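PDB 4HWH: BAG family molecular chaperone regulator 4 from Arabidopsis thaliana, which acts as a co-chaperone that binds the ATPase domain of HSP70/HSC70 chaperones and probably regulates programmed cell death and stress responses. Local coordinates for residues V34-R37 against E38-A42. Numbering follows the deposited sequence.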
# COMPACT_ATOMS: atom_id res chain seq x y z
N VAL A 34 5.29 17.61 2.38
CA VAL A 34 5.73 16.32 1.85
C VAL A 34 5.81 16.34 0.33
O VAL A 34 4.85 16.70 -0.35
CB VAL A 34 4.78 15.20 2.31
CG1 VAL A 34 5.17 13.88 1.67
CG2 VAL A 34 4.78 15.08 3.83
N ALA A 35 6.96 15.95 -0.20
CA ALA A 35 7.19 15.90 -1.64
C ALA A 35 6.18 14.99 -2.33
O ALA A 35 5.86 13.92 -1.82
CB ALA A 35 8.60 15.44 -1.95
N VAL A 36 5.69 15.40 -3.49
CA VAL A 36 4.70 14.60 -4.21
C VAL A 36 5.20 13.18 -4.50
O VAL A 36 4.41 12.24 -4.53
CB VAL A 36 4.26 15.29 -5.53
CG1 VAL A 36 5.45 15.51 -6.45
CG2 VAL A 36 3.18 14.47 -6.22
N ARG A 37 6.51 13.02 -4.70
CA ARG A 37 7.05 11.70 -5.03
C ARG A 37 6.83 10.68 -3.92
O ARG A 37 6.76 9.48 -4.18
CB ARG A 37 8.54 11.77 -5.40
CG ARG A 37 9.48 12.00 -4.23
CD ARG A 37 10.88 11.51 -4.55
NE ARG A 37 11.83 11.83 -3.49
CZ ARG A 37 12.64 12.88 -3.51
NH1 ARG A 37 12.63 13.71 -4.55
NH2 ARG A 37 13.47 13.11 -2.50
N GLU A 38 6.71 11.14 -2.67
CA GLU A 38 6.45 10.23 -1.56
C GLU A 38 5.11 9.54 -1.77
O GLU A 38 5.01 8.32 -1.64
CB GLU A 38 6.44 10.96 -0.21
CG GLU A 38 7.63 11.85 0.05
CD GLU A 38 8.95 11.14 -0.13
OE1 GLU A 38 9.05 9.94 0.20
OE2 GLU A 38 9.90 11.79 -0.62
N PHE A 39 4.09 10.32 -2.09
CA PHE A 39 2.76 9.77 -2.31
C PHE A 39 2.74 8.87 -3.55
O PHE A 39 2.14 7.80 -3.55
CB PHE A 39 1.73 10.89 -2.46
CG PHE A 39 1.73 11.86 -1.32
CD1 PHE A 39 1.51 11.43 -0.02
CD2 PHE A 39 1.94 13.21 -1.55
CE1 PHE A 39 1.51 12.32 1.03
CE2 PHE A 39 1.95 14.11 -0.50
CZ PHE A 39 1.73 13.66 0.79
N ASP A 40 3.42 9.32 -4.60
CA ASP A 40 3.43 8.56 -5.85
C ASP A 40 4.22 7.27 -5.73
O ASP A 40 3.81 6.24 -6.26
CB ASP A 40 3.94 9.43 -7.00
CG ASP A 40 2.91 10.47 -7.43
OD1 ASP A 40 1.73 10.31 -7.07
OD2 ASP A 40 3.29 11.43 -8.13
N MET A 41 5.35 7.31 -5.03
CA MET A 41 6.11 6.08 -4.80
C MET A 41 5.31 5.09 -3.96
O MET A 41 5.32 3.89 -4.24
CB MET A 41 7.45 6.38 -4.13
CG MET A 41 8.51 6.96 -5.05
SD MET A 41 10.12 6.99 -4.24
CE MET A 41 9.86 8.25 -2.99
N ALA A 42 4.63 5.58 -2.93
CA ALA A 42 3.81 4.69 -2.11
C ALA A 42 2.71 4.05 -2.96
O ALA A 42 2.44 2.85 -2.85
CB ALA A 42 3.20 5.44 -0.92
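The F39 ring meets V34 obliquely: CG1 of V34, anti to its backbone N (chi1 175°), comes within 3.6 Å of F39 CZ, while the carbonyl oxygens of A35 and V36 approach the ring at a slant. At the R37 guanidinium, M41 CE lies at the edge near its plane, 3.8 Å from R37 CD. Because E38 OE2 stands well out of this plane, 3.5 Å from R37 NE, no N-H points at it and the salt bridge rests on charge alone; the carboxylate plane is turned 68° from the guanidinium. With CG anti to its carbonyl carbon (chi1 -50°), E38 sets that CG 3.6 Å from V34 CG1. Backbone bonds E38 N to A35 O (3.0 Å), D40 N to V36 O (3.1 Å) and M41 N to R37 O (2.7 Å) fix the start of the helix. V80 and L83 of helix 63-86 also touch F39, and L24 of helix 3-29 touches V34; an alanine at F39 would probably open a gap between V34 and helix 63-86. D40 OD1 forms a salt bridge to K84. Loop residues V34 and A35 lead here into the N-terminal start of helix 36-54, second of the three helices of the BAG-domain bundle.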